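Local coordinates for protein thiol-activated cytolysin (Desulfobulbus propionicus, PDB 6NAL) that probably acts as a pore-forming cytolysin of the cholesterol-dependent cytolysin family, made by a Gram-negative bacterium, at residues 102-107 with 127-132; 96-101 with 114-119; 238-243 with 331-336; 142-147 with 318-323. One frame throughout, in Å; residues are numbered along the deposited sequence.

Contact 1 (102-107 with 127-132); sequences VDLPGA and DILSKW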
loop_
_atom_site.group_PDB
_atom_site.type_symbol
_atom_site.label_atom_id
_atom_site.label_comp_id
_atom_site.label_asym_id
_atom_site.label_seq_id
_atom_site.Cartn_x
_atom_site.Cartn_y
_atom_site.Cartn_z
ATOM N N VAL A 102 14.209 -43.558 23.327
ATOM C CA VAL A 102 13.847 -42.330 24.009
ATOM C C VAL A 102 15.034 -41.397 23.923
ATOM O O VAL A 102 16.121 -41.751 24.366
ATOM C CB VAL A 102 13.502 -42.572 25.483
ATOM C CG1 VAL A 102 13.121 -41.292 26.129
ATOM C CG2 VAL A 102 12.433 -43.619 25.597
ATOM N N ASP A 103 14.820 -40.204 23.411
ATOM C CA ASP A 103 15.882 -39.221 23.300
ATOM C C ASP A 103 15.657 -38.162 24.365
ATOM O O ASP A 103 14.791 -37.292 24.199
ATOM C CB ASP A 103 15.911 -38.581 21.923
ATOM C CG ASP A 103 16.813 -37.352 21.894
ATOM O OD1 ASP A 103 17.908 -37.425 22.527
ATOM O OD2 ASP A 103 16.416 -36.314 21.277
ATOM N N LEU A 104 16.421 -38.256 25.490
ATOM C CA LEU A 104 16.295 -37.146 26.415
ATOM C C LEU A 104 17.526 -36.262 26.352
ATOM O O LEU A 104 18.641 -36.772 26.302
ATOM C CB LEU A 104 16.109 -37.548 27.865
ATOM C CG LEU A 104 14.981 -38.528 28.038
ATOM C CD1 LEU A 104 15.635 -39.901 28.117
ATOM C CD2 LEU A 104 14.213 -38.248 29.284
ATOM N N PRO A 105 17.333 -34.952 26.468
ATOM C CA PRO A 105 18.439 -33.992 26.304
ATOM C C PRO A 105 19.417 -34.092 27.448
ATOM O O PRO A 105 19.031 -34.261 28.609
ATOM C CB PRO A 105 17.745 -32.621 26.292
ATOM C CG PRO A 105 16.225 -32.919 26.445
ATOM C CD PRO A 105 16.131 -34.330 27.019
ATOM N N GLY A 106 20.690 -34.027 27.096
ATOM C CA GLY A 106 21.749 -34.235 28.055
ATOM C C GLY A 106 21.994 -35.672 28.437
ATOM O O GLY A 106 22.948 -35.937 29.176
ATOM N N ALA A 107 21.157 -36.596 27.983
ATOM C CA ALA A 107 21.314 -38.013 28.263
ATOM C C ALA A 107 21.715 -38.744 26.992
ATOM O O ALA A 107 21.479 -38.268 25.880
ATOM C CB ALA A 107 20.016 -38.610 28.814
ATOM N N ASP A 127 9.396 -46.016 32.168
ATOM C CA ASP A 127 10.506 -46.600 32.905
ATOM C C ASP A 127 11.780 -45.794 32.683
ATOM O O ASP A 127 12.368 -45.272 33.634
ATOM C CB ASP A 127 10.693 -48.050 32.495
ATOM C CG ASP A 127 11.756 -48.739 33.317
ATOM O OD1 ASP A 127 12.502 -49.560 32.739
ATOM O OD2 ASP A 127 11.864 -48.430 34.532
ATOM N N ILE A 128 12.205 -45.652 31.425
ATOM C CA ILE A 128 13.358 -44.809 31.101
ATOM C C ILE A 128 13.222 -43.419 31.724
ATOM O O ILE A 128 14.210 -42.814 32.158
ATOM C CB ILE A 128 13.526 -44.726 29.576
ATOM C CG1 ILE A 128 13.799 -46.133 29.066
ATOM C CG2 ILE A 128 14.626 -43.741 29.200
ATOM C CD1 ILE A 128 13.875 -46.223 27.586
ATOM N N LEU A 129 12.009 -42.864 31.725
ATOM C CA LEU A 129 11.797 -41.574 32.369
ATOM C C LEU A 129 12.073 -41.657 33.868
ATOM O O LEU A 129 12.664 -40.737 34.454
ATOM C CB LEU A 129 10.369 -41.101 32.133
ATOM C CG LEU A 129 10.095 -40.225 30.909
ATOM C CD1 LEU A 129 8.617 -39.915 30.902
ATOM C CD2 LEU A 129 10.912 -39.000 30.990
ATOM N N SER A 130 11.611 -42.737 34.508
ATOM C CA SER A 130 11.849 -42.932 35.934
ATOM C C SER A 130 13.338 -42.948 36.235
ATOM O O SER A 130 13.802 -42.245 37.130
ATOM C CB SER A 130 11.173 -44.219 36.394
ATOM O OG SER A 130 9.767 -44.036 36.383
ATOM N N LYS A 131 14.111 -43.701 35.459
ATOM C CA LYS A 131 15.530 -43.791 35.742
ATOM C C LYS A 131 16.201 -42.458 35.512
ATOM O O LYS A 131 17.229 -42.173 36.125
ATOM C CB LYS A 131 16.184 -44.891 34.898
ATOM C CG LYS A 131 15.545 -46.321 35.000
ATOM C CD LYS A 131 14.915 -46.640 36.367
ATOM C CE LYS A 131 13.954 -47.857 36.330
ATOM N NZ LYS A 131 14.377 -48.877 35.332
ATOM N N TRP A 132 15.633 -41.611 34.659
ATOM C CA TRP A 132 16.315 -40.352 34.426
ATOM C C TRP A 132 16.030 -39.350 35.525
ATOM O O TRP A 132 16.939 -38.628 35.937
ATOM C CB TRP A 132 15.952 -39.720 33.094
ATOM C CG TRP A 132 16.898 -38.586 32.761
ATOM C CD1 TRP A 132 18.268 -38.661 32.544
ATOM C CD2 TRP A 132 16.552 -37.225 32.628
ATOM N NE1 TRP A 132 18.768 -37.416 32.261
ATOM C CE2 TRP A 132 17.732 -36.518 32.300
ATOM C CE3 TRP A 132 15.353 -36.527 32.735
ATOM C CZ2 TRP A 132 17.734 -35.148 32.083
ATOM C CZ3 TRP A 132 15.358 -35.169 32.517
ATOM C CH2 TRP A 132 16.542 -34.489 32.208
#
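Val102 and Ile128 meet tip to tip at one end of a largely apolar interface, where Val102 CG2 lies 3.6 Å from Ile128 CD1. Ile128 uses both of its branches: with CG1 anti to its carbonyl carbon (chi1 -62°) and the chain then extended, CD1 reaches the valine, while CG2 approaches Leu104 CD1 at 4.1 Å. Leu104 in turn divides its methyl groups, CD2 turning to Leu129 CD2 at 3.8 Å and to Trp132. That same CD2 stands 3.8 Å above the plane of the indole, displaced toward its rim, and the leucine and the indole run alongside each other, pointing opposite ways.

No hydrogen bond joins the segments; instead a type II turn from Leu104 to Ala107, closed by Ala107 N to Leu104 O at 3.0 Å and with Gly106 at positive phi (77°), bends the chain around the indole. It leaves Ala107 CB 3.9 Å from Trp132 NE1 and Pro105 O near Trp132 CZ2.

In the fold, helix 118-133 packs on the hairpin of strands 98-103 and 110-114, since Ile128 also touches Ile110 and Phe112. His136 adds an edge-to-face ring contact to Trp132, and Ala436 and Trp439 of the second subunit pack on Trp132 and Pro105, while on its far side strand 98-103 continues the sheet through Asp103 to Ser199 of strand 187-202.

Contact 2 (96-101 with 114-119); sequences DRVNIT and VVPTFA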
loop_
_atom_site.group_PDB
_atom_site.type_symbol
_atom_site.label_atom_id
_atom_site.label_comp_id
_atom_site.label_asym_id
_atom_site.label_seq_id
_atom_site.Cartn_x
_atom_site.Cartn_y
_atom_site.Cartn_z
ATOM N N ASP A 96 5.296 -57.985 15.861
ATOM C CA ASP A 96 6.535 -58.437 16.475
ATOM C C ASP A 96 7.307 -57.241 17.044
ATOM O O ASP A 96 6.840 -56.099 16.978
ATOM C CB ASP A 96 7.382 -59.211 15.462
ATOM C CG ASP A 96 8.264 -60.306 16.122
ATOM O OD1 ASP A 96 8.296 -60.433 17.376
ATOM O OD2 ASP A 96 8.945 -61.040 15.371
ATOM N N ARG A 97 8.519 -57.504 17.559
ATOM C CA ARG A 97 9.256 -56.549 18.380
ATOM C C ARG A 97 9.905 -55.460 17.535
ATOM O O ARG A 97 10.319 -55.686 16.396
ATOM C CB ARG A 97 10.331 -57.261 19.216
ATOM C CG ARG A 97 9.820 -58.369 20.181
ATOM C CD ARG A 97 10.762 -58.661 21.385
ATOM N NE ARG A 97 12.203 -58.618 21.089
ATOM C CZ ARG A 97 12.837 -59.385 20.190
ATOM N NH1 ARG A 97 12.166 -60.285 19.466
ATOM N NH2 ARG A 97 14.155 -59.253 20.010
ATOM N N VAL A 98 10.021 -54.276 18.127
ATOM C CA VAL A 98 10.573 -53.098 17.466
ATOM C C VAL A 98 11.456 -52.346 18.446
ATOM O O VAL A 98 11.160 -52.277 19.643
ATOM C CB VAL A 98 9.459 -52.157 16.958
ATOM C CG1 VAL A 98 10.020 -50.764 16.659
ATOM C CG2 VAL A 98 8.803 -52.708 15.745
ATOM N N ASN A 99 12.523 -51.739 17.932
ATOM C CA ASN A 99 13.388 -50.925 18.776
ATOM C C ASN A 99 12.794 -49.534 18.963
ATOM O O ASN A 99 12.552 -48.811 17.991
ATOM C CB ASN A 99 14.792 -50.826 18.198
ATOM C CG ASN A 99 15.720 -51.880 18.767
ATOM O OD1 ASN A 99 15.785 -52.991 18.249
ATOM N ND2 ASN A 99 16.427 -51.546 19.851
ATOM N N ILE A 100 12.553 -49.184 20.223
ATOM C CA ILE A 100 11.993 -47.911 20.640
ATOM C C ILE A 100 13.111 -47.159 21.340
ATOM O O ILE A 100 13.797 -47.726 22.196
ATOM C CB ILE A 100 10.802 -48.118 21.585
ATOM C CG1 ILE A 100 9.698 -48.926 20.892
ATOM C CG2 ILE A 100 10.281 -46.789 22.107
ATOM C CD1 ILE A 100 8.981 -48.176 19.816
ATOM N N THR A 101 13.330 -45.908 20.959
ATOM C CA THR A 101 14.436 -45.122 21.498
ATOM C C THR A 101 13.890 -43.819 22.068
ATOM O O THR A 101 13.145 -43.109 21.393
ATOM C CB THR A 101 15.475 -44.841 20.402
ATOM O OG1 THR A 101 16.004 -46.091 19.933
ATOM C CG2 THR A 101 16.579 -43.925 20.895
ATOM N N VAL A 114 10.336 -54.002 22.207
ATOM C CA VAL A 114 9.087 -54.615 22.639
ATOM C C VAL A 114 8.134 -54.669 21.452
ATOM O O VAL A 114 8.339 -54.012 20.418
ATOM C CB VAL A 114 8.435 -53.860 23.818
ATOM C CG1 VAL A 114 8.104 -52.447 23.429
ATOM C CG2 VAL A 114 7.178 -54.599 24.269
ATOM N N VAL A 115 7.079 -55.458 21.595
ATOM C CA VAL A 115 6.027 -55.456 20.578
ATOM C C VAL A 115 5.281 -54.127 20.653
ATOM O O VAL A 115 4.755 -53.776 21.718
ATOM C CB VAL A 115 5.073 -56.652 20.741
ATOM C CG1 VAL A 115 5.877 -57.955 20.703
ATOM C CG2 VAL A 115 4.281 -56.537 22.007
ATOM N N PRO A 116 5.215 -53.351 19.560
ATOM C CA PRO A 116 4.641 -52.004 19.660
ATOM C C PRO A 116 3.164 -52.020 19.978
ATOM O O PRO A 116 2.309 -52.119 19.094
ATOM C CB PRO A 116 4.876 -51.399 18.273
ATOM C CG PRO A 116 5.895 -52.280 17.611
ATOM C CD PRO A 116 5.637 -53.654 18.183
ATOM N N THR A 117 2.859 -51.915 21.255
ATOM C CA THR A 117 1.491 -51.684 21.716
ATOM C C THR A 117 1.510 -50.495 22.670
ATOM O O THR A 117 2.552 -50.135 23.242
ATOM C CB THR A 117 0.890 -52.891 22.409
ATOM O OG1 THR A 117 1.476 -52.970 23.708
ATOM C CG2 THR A 117 1.242 -54.195 21.579
ATOM N N PHE A 118 0.396 -49.772 22.683
ATOM C CA PHE A 118 0.312 -48.593 23.531
ATOM C C PHE A 118 0.759 -48.893 24.959
ATOM O O PHE A 118 1.546 -48.148 25.550
ATOM C CB PHE A 118 -1.114 -48.057 23.512
ATOM C CG PHE A 118 -1.268 -46.742 24.241
ATOM C CD1 PHE A 118 -0.415 -45.667 23.979
ATOM C CD2 PHE A 118 -2.236 -46.576 25.192
ATOM C CE1 PHE A 118 -0.539 -44.450 24.661
ATOM C CE2 PHE A 118 -2.354 -45.375 25.872
ATOM C CZ PHE A 118 -1.497 -44.312 25.604
ATOM N N ALA A 119 0.265 -49.988 25.536
ATOM C CA ALA A 119 0.599 -50.269 26.929
ATOM C C ALA A 119 2.074 -50.620 27.071
ATOM O O ALA A 119 2.728 -50.223 28.040
ATOM C CB ALA A 119 -0.288 -51.383 27.467
#
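Val98 and Val114 form an antiparallel hydrogen-bonded pair at the open end of a beta hairpin, strands 98-103 and 110-114. Two backbone bonds define it: Val98 N to Val114 O at 2.9 Å and Val114 N to Val98 O at 3.2 Å. Neither is ideally directed, for Val98 N stands 43° out of the carbonyl plane of Val114, and Val114 N is tilted 27° from that of Val98. Val114 O also receives a CA-H...O contact from Arg97 CA at 3.4 Å.

Beyond the pair the second strand ends, and apolar groups take over. With Val98 CG1 anti to the backbone N (chi1 163°), CG2 is left beside that N and comes within 3.5 Å of Pro116 CG, closer than usual van der Waals contact, the two side chains crossing at about a right angle. Arg97 contributes only its aliphatic part here, CG lying 4.0 Å from Val115 CG1. Asp96 O lies 3.0 Å from Pro116 CD.

Farther out, the Asp96 carboxylate pairs with Arg4 in a salt bridge. Pro116 O accepts hydrogen bonds from Lys95 NZ and Tyr72 OH, so this oxygen has two donors while the ring packs on Val98. Strand 98-103 is bonded on its other side to strand 187-202, as at Thr101 with Ser201. The chain leaving the hairpin passes directly into helix 118-133, whose start is marked by Thr117 in the N-cap position, its OG1 hydrogen-bonded to Asn120 N.

Contact 3 (238-243 with 331-336); sequences VQYGRQ and AAPLNY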
loop_
_atom_site.group_PDB
_atom_site.type_symbol
_atom_site.label_atom_id
_atom_site.label_comp_id
_atom_site.label_asym_id
_atom_site.label_seq_id
_atom_site.Cartn_x
_atom_site.Cartn_y
_atom_site.Cartn_z
ATOM N N VAL A 238 7.337 -39.367 17.929
ATOM C CA VAL A 238 6.414 -38.500 18.645
ATOM C C VAL A 238 7.236 -37.571 19.521
ATOM O O VAL A 238 8.228 -37.996 20.124
ATOM C CB VAL A 238 5.423 -39.284 19.526
ATOM C CG1 VAL A 238 4.402 -38.339 20.125
ATOM C CG2 VAL A 238 4.729 -40.391 18.769
ATOM N N GLN A 239 6.825 -36.312 19.595
ATOM C CA GLN A 239 7.455 -35.333 20.463
ATOM C C GLN A 239 6.540 -35.070 21.629
ATOM O O GLN A 239 5.327 -35.018 21.460
ATOM C CB GLN A 239 7.675 -33.982 19.771
ATOM C CG GLN A 239 8.331 -34.056 18.463
ATOM C CD GLN A 239 8.242 -32.707 17.685
ATOM O OE1 GLN A 239 9.021 -32.496 16.782
ATOM N NE2 GLN A 239 7.304 -31.812 18.053
ATOM N N TYR A 240 7.118 -34.850 22.788
ATOM C CA TYR A 240 6.352 -34.636 24.005
ATOM C C TYR A 240 6.792 -33.330 24.663
ATOM O O TYR A 240 7.983 -33.023 24.725
ATOM C CB TYR A 240 6.557 -35.803 25.021
ATOM C CG TYR A 240 6.142 -37.131 24.500
ATOM C CD1 TYR A 240 6.967 -37.821 23.646
ATOM C CD2 TYR A 240 4.921 -37.687 24.824
ATOM C CE1 TYR A 240 6.614 -39.031 23.156
ATOM C CE2 TYR A 240 4.546 -38.935 24.329
ATOM C CZ TYR A 240 5.416 -39.599 23.505
ATOM O OH TYR A 240 5.127 -40.795 22.934
ATOM N N GLY A 241 5.849 -32.593 25.206
ATOM C CA GLY A 241 6.243 -31.364 25.826
ATOM C C GLY A 241 5.077 -30.563 26.322
ATOM O O GLY A 241 4.155 -31.128 26.889
ATOM N N ARG A 242 5.104 -29.242 26.092
ATOM C CA ARG A 242 4.180 -28.295 26.697
ATOM C C ARG A 242 3.837 -27.214 25.687
ATOM O O ARG A 242 4.680 -26.783 24.910
ATOM C CB ARG A 242 4.826 -27.647 27.925
ATOM C CG ARG A 242 4.043 -26.550 28.611
ATOM C CD ARG A 242 4.830 -26.174 29.909
ATOM N NE ARG A 242 4.379 -24.953 30.552
ATOM C CZ ARG A 242 3.351 -24.884 31.386
ATOM N NH1 ARG A 242 2.688 -25.993 31.655
ATOM N NH2 ARG A 242 3.015 -23.728 31.969
ATOM N N GLN A 243 2.646 -26.682 25.793
ATOM C CA GLN A 243 2.114 -25.816 24.766
ATOM C C GLN A 243 1.189 -24.838 25.468
ATOM O O GLN A 243 0.373 -25.214 26.306
ATOM C CB GLN A 243 1.418 -26.660 23.695
ATOM C CG GLN A 243 1.437 -26.098 22.329
ATOM C CD GLN A 243 1.183 -27.140 21.258
ATOM O OE1 GLN A 243 1.656 -26.984 20.141
ATOM N NE2 GLN A 243 0.432 -28.185 21.577
ATOM N N ALA A 331 4.444 -34.986 30.503
ATOM C CA ALA A 331 4.446 -34.155 29.326
ATOM C C ALA A 331 3.325 -34.582 28.378
ATOM O O ALA A 331 2.865 -35.726 28.395
ATOM C CB ALA A 331 5.784 -34.219 28.615
ATOM N N ALA A 332 2.884 -33.642 27.545
ATOM C CA ALA A 332 1.818 -34.014 26.615
ATOM C C ALA A 332 2.401 -34.389 25.266
ATOM O O ALA A 332 3.458 -33.867 24.880
ATOM C CB ALA A 332 0.834 -32.871 26.442
ATOM N N PRO A 333 1.802 -35.342 24.549
ATOM C CA PRO A 333 2.212 -35.551 23.164
ATOM C C PRO A 333 1.781 -34.352 22.341
ATOM O O PRO A 333 0.696 -33.803 22.540
ATOM C CB PRO A 333 1.469 -36.831 22.742
ATOM C CG PRO A 333 0.378 -37.022 23.739
ATOM C CD PRO A 333 0.905 -36.419 25.027
ATOM N N LEU A 334 2.646 -33.943 21.425
ATOM C CA LEU A 334 2.435 -32.714 20.673
ATOM C C LEU A 334 2.324 -33.028 19.200
ATOM O O LEU A 334 1.269 -32.821 18.611
ATOM C CB LEU A 334 3.567 -31.715 20.895
ATOM C CG LEU A 334 3.666 -31.205 22.314
ATOM C CD1 LEU A 334 4.749 -30.175 22.507
ATOM C CD2 LEU A 334 2.306 -30.647 22.768
ATOM N N ASN A 335 3.376 -33.565 18.608
ATOM C CA ASN A 335 3.344 -33.867 17.189
ATOM C C ASN A 335 3.913 -35.258 16.963
ATOM O O ASN A 335 4.701 -35.759 17.766
ATOM C CB ASN A 335 4.112 -32.809 16.403
ATOM C CG ASN A 335 3.497 -31.407 16.540
ATOM O OD1 ASN A 335 3.886 -30.621 17.420
ATOM N ND2 ASN A 335 2.551 -31.094 15.678
ATOM N N TYR A 336 3.482 -35.888 15.880
ATOM C CA TYR A 336 3.995 -37.189 15.496
ATOM C C TYR A 336 4.267 -37.131 14.000
ATOM O O TYR A 336 3.709 -36.311 13.265
ATOM C CB TYR A 336 3.056 -38.376 15.947
ATOM C CG TYR A 336 1.771 -38.563 15.198
ATOM C CD1 TYR A 336 0.709 -37.716 15.403
ATOM C CD2 TYR A 336 1.619 -39.593 14.278
ATOM C CE1 TYR A 336 -0.468 -37.829 14.666
ATOM C CE2 TYR A 336 0.425 -39.748 13.569
ATOM C CZ TYR A 336 -0.607 -38.864 13.774
ATOM O OH TYR A 336 -1.775 -39.005 13.074
HETATM O O HOH W 1 -0.212 -29.925 19.182
#
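The Tyr240 ring approaches Pro333 obliquely, with CD2 3.8 Å from Pro333 CA and CE2 4.1 Å from Pro333 CB; the tyrosine also meets the Tyr198 ring, their planes nearly parallel. The amides of Gln239 and Asn335 are turned 79° against each other, and Gln239 NE2 stays 3.7 Å from Asn335 OD1 without a hydrogen bond. Both amides are held elsewhere: Gln239 OE1 by Tyr337 OH, Asn335 by Lys194 NZ and Gly164 O.

Four backbone bonds join the strands. Gly241 N to Ala332 O (2.7 Å) and Ala332 N to Gly241 O bracket one end. At the other, Gln239 faces two residues: its O accepts Leu334 N at 2.9 Å and its N donates to Asn335 O, the pattern of a classic beta bulge. Leu334 psi of -63° marks the extra residue, and the strands run 124° apart instead of straight antiparallel.

The bulge turns Leu334 back over the first strand. Its CG lies anti to the carbonyl carbon, which sends the methyls toward Gly241 and Gln243: CD1 is 3.8 Å from Gly241 N and CD2 3.3 Å from Gln243 NE2. That NE2 donates to a water, which gives a weak bond to Leu334 O.

Strand 232-250 thus has strand 332-340 along one side and strand 187-202 along the other, where Tyr240 bonds to Phe197 and Tyr198; farther on, Gln243 bonds to His294, so that strand 287-294 takes over from 332-340.

Contact 4 (142-147 with 318-323); sequences LPANFQ and IIWDNT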
loop_
_atom_site.group_PDB
_atom_site.type_symbol
_atom_site.label_atom_id
_atom_site.label_comp_id
_atom_site.label_asym_id
_atom_site.label_seq_id
_atom_site.Cartn_x
_atom_site.Cartn_y
_atom_site.Cartn_z
ATOM N N LEU A 142 12.674 -28.361 34.513
ATOM C CA LEU A 142 13.039 -27.939 33.178
ATOM C C LEU A 142 12.530 -26.522 32.924
ATOM O O LEU A 142 11.312 -26.255 32.888
ATOM C CB LEU A 142 12.498 -28.922 32.152
ATOM C CG LEU A 142 12.802 -30.414 32.320
ATOM C CD1 LEU A 142 11.950 -31.078 31.160
ATOM C CD2 LEU A 142 14.213 -30.897 32.269
ATOM N N PRO A 143 13.440 -25.582 32.739
ATOM C CA PRO A 143 13.033 -24.182 32.628
ATOM C C PRO A 143 12.454 -23.885 31.259
ATOM O O PRO A 143 12.781 -24.536 30.263
ATOM C CB PRO A 143 14.334 -23.411 32.862
ATOM C CG PRO A 143 15.343 -24.320 32.419
ATOM C CD PRO A 143 14.875 -25.751 32.487
ATOM N N ALA A 144 11.590 -22.876 31.230
ATOM C CA ALA A 144 10.805 -22.578 30.039
ATOM C C ALA A 144 11.693 -22.034 28.914
ATOM O O ALA A 144 12.459 -21.085 29.105
ATOM C CB ALA A 144 9.687 -21.593 30.392
ATOM N N ASN A 145 11.623 -22.684 27.748
ATOM C CA ASN A 145 12.408 -22.291 26.574
ATOM C C ASN A 145 11.527 -22.580 25.354
ATOM O O ASN A 145 11.457 -23.730 24.895
ATOM C CB ASN A 145 13.738 -23.033 26.479
ATOM C CG ASN A 145 14.450 -22.745 25.147
ATOM O OD1 ASN A 145 13.994 -21.878 24.384
ATOM N ND2 ASN A 145 15.547 -23.450 24.855
ATOM N N PHE A 146 10.872 -21.545 24.830
ATOM C CA PHE A 146 9.727 -21.745 23.958
ATOM C C PHE A 146 10.067 -21.371 22.531
ATOM O O PHE A 146 10.837 -20.442 22.293
ATOM C CB PHE A 146 8.513 -20.943 24.438
ATOM C CG PHE A 146 7.810 -21.539 25.646
ATOM C CD1 PHE A 146 7.196 -22.800 25.578
ATOM C CD2 PHE A 146 7.732 -20.842 26.833
ATOM C CE1 PHE A 146 6.541 -23.352 26.685
ATOM C CE2 PHE A 146 7.076 -21.392 27.933
ATOM C CZ PHE A 146 6.467 -22.639 27.849
ATOM N N GLN A 147 9.523 -22.150 21.595
ATOM C CA GLN A 147 9.289 -21.675 20.236
ATOM C C GLN A 147 8.019 -20.823 20.192
ATOM O O GLN A 147 7.031 -21.096 20.871
ATOM C CB GLN A 147 9.186 -22.831 19.246
ATOM C CG GLN A 147 8.737 -22.375 17.870
ATOM C CD GLN A 147 8.237 -23.525 16.996
ATOM O OE1 GLN A 147 8.472 -24.702 17.310
ATOM N NE2 GLN A 147 7.563 -23.190 15.892
ATOM N N ILE A 318 2.179 -17.563 34.025
ATOM C CA ILE A 318 1.788 -18.759 33.298
ATOM C C ILE A 318 2.788 -19.070 32.201
ATOM O O ILE A 318 3.100 -20.236 31.960
ATOM C CB ILE A 318 0.380 -18.617 32.715
ATOM C CG1 ILE A 318 -0.669 -18.517 33.815
ATOM C CG2 ILE A 318 0.134 -19.820 31.825
ATOM C CD1 ILE A 318 -1.908 -17.746 33.347
ATOM N N ILE A 319 3.299 -18.039 31.500
ATOM C CA ILE A 319 4.167 -18.291 30.345
ATOM C C ILE A 319 5.551 -18.745 30.782
ATOM O O ILE A 319 6.226 -19.481 30.058
ATOM C CB ILE A 319 4.291 -17.034 29.455
ATOM C CG1 ILE A 319 3.001 -16.741 28.730
ATOM C CG2 ILE A 319 5.405 -17.174 28.431
ATOM C CD1 ILE A 319 2.991 -15.383 28.115
ATOM N N TRP A 320 6.073 -18.191 31.875
ATOM C CA TRP A 320 7.464 -18.439 32.251
ATOM C C TRP A 320 7.567 -19.403 33.415
ATOM O O TRP A 320 8.656 -19.565 33.981
ATOM C CB TRP A 320 8.199 -17.127 32.553
ATOM C CG TRP A 320 8.232 -16.326 31.309
ATOM C CD1 TRP A 320 7.591 -15.135 31.075
ATOM C CD2 TRP A 320 8.848 -16.707 30.065
ATOM N NE1 TRP A 320 7.792 -14.747 29.778
ATOM C CE2 TRP A 320 8.563 -15.687 29.136
ATOM C CE3 TRP A 320 9.616 -17.811 29.651
ATOM C CZ2 TRP A 320 9.037 -15.727 27.813
ATOM C CZ3 TRP A 320 10.073 -17.853 28.346
ATOM C CH2 TRP A 320 9.787 -16.810 27.442
ATOM N N ASP A 321 6.456 -20.060 33.759
ATOM C CA ASP A 321 6.481 -21.186 34.685
ATOM C C ASP A 321 7.548 -22.184 34.263
ATOM O O ASP A 321 7.617 -22.592 33.095
ATOM C CB ASP A 321 5.106 -21.863 34.723
ATOM C CG ASP A 321 4.299 -21.479 35.957
ATOM O OD1 ASP A 321 4.938 -21.184 36.996
ATOM O OD2 ASP A 321 3.037 -21.486 35.893
ATOM N N ASN A 322 8.407 -22.541 35.212
ATOM C CA ASN A 322 9.156 -23.781 35.086
ATOM C C ASN A 322 8.237 -24.983 35.207
ATOM O O ASN A 322 7.231 -24.963 35.924
ATOM C CB ASN A 322 10.220 -23.863 36.148
ATOM C CG ASN A 322 11.338 -22.929 35.862
ATOM O OD1 ASN A 322 11.118 -21.825 35.296
ATOM N ND2 ASN A 322 12.568 -23.371 36.184
ATOM N N THR A 323 8.588 -26.045 34.504
ATOM C CA THR A 323 7.818 -27.265 34.616
ATOM C C THR A 323 8.632 -28.328 35.342
ATOM O O THR A 323 9.735 -28.686 34.921
ATOM C CB THR A 323 7.331 -27.762 33.259
ATOM O OG1 THR A 323 6.259 -26.918 32.843
ATOM C CG2 THR A 323 6.802 -29.174 33.406
#
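Leu142 and Thr323 make a single antiparallel bridge in which each backbone N-H finds the other residue's carbonyl. Thr323 N to Leu142 O is long but straight, 3.2 Å with 167° at the hydrogen, whereas Leu142 N to Thr323 O is 3.0 Å and bent to 135°. These are the two hydrogen bonds between the segments. The Asn322 amide lies against Pro143, its ND2 3.7 Å from Pro143 CA, and makes no hydrogen bond to 142-147.

Further along, main-chain oxygens meet carbon. Phe146 CG is anti to its carbonyl carbon (chi1 -76°), which brings the ring edge to Ile319 O, near the ring plane and 3.0 Å from Phe146 CE2, while Asp321 O is 3.5 Å from Ala144 CB. The Ala144 methyl also rests 3.9 Å from Trp320 CE3. Phe146 and Trp320 lie side by side with their ends directed oppositely, Phe146 CD2 4.1 Å from Trp320 CZ3. Trp320 gives its indole N-H to Asp268 O, which fixes the ring's rotation, and a tetraethylene glycol, probably from the crystallisation liquor, lies beside it.

Gln195 of strand 187-202 meets two backbone groups of the loop: NE2 donates to Pro143 O and OE1 accepts Asn145 N. The segment 142-147, leading into strand 147-152, lies between the second subunit, where the Asn145 side chain bonds Thr442 OG1 and Leu142 packs on Trp437, and the end of helix 309-320, with Phe146 touching Arg242 and Ile244 of strand 232-250.

In the fold
From the N terminus, strand 98-103 supplies the first partners of both contact 2 and contact 1. Contact 2 closes the hairpin 98-103/110-114, and contact 1 brings the following helix, 118-133, back to the end of the same strand; the two cross along the chain. Contact 4 closes a loop of 170 intervening residues, tying the chain before strand 147-152 to the end of helix 309-320. Contact 3 crosses it, joining strands 232-250 and 332-340 within the antiparallel sheet. Contacts 3 and 4 touch through Arg242, whose CD lies 3.3 Å from Thr323 OG1, while contacts 1 and 4 meet where Trp132 packs on Leu142, and both reach the second subunit.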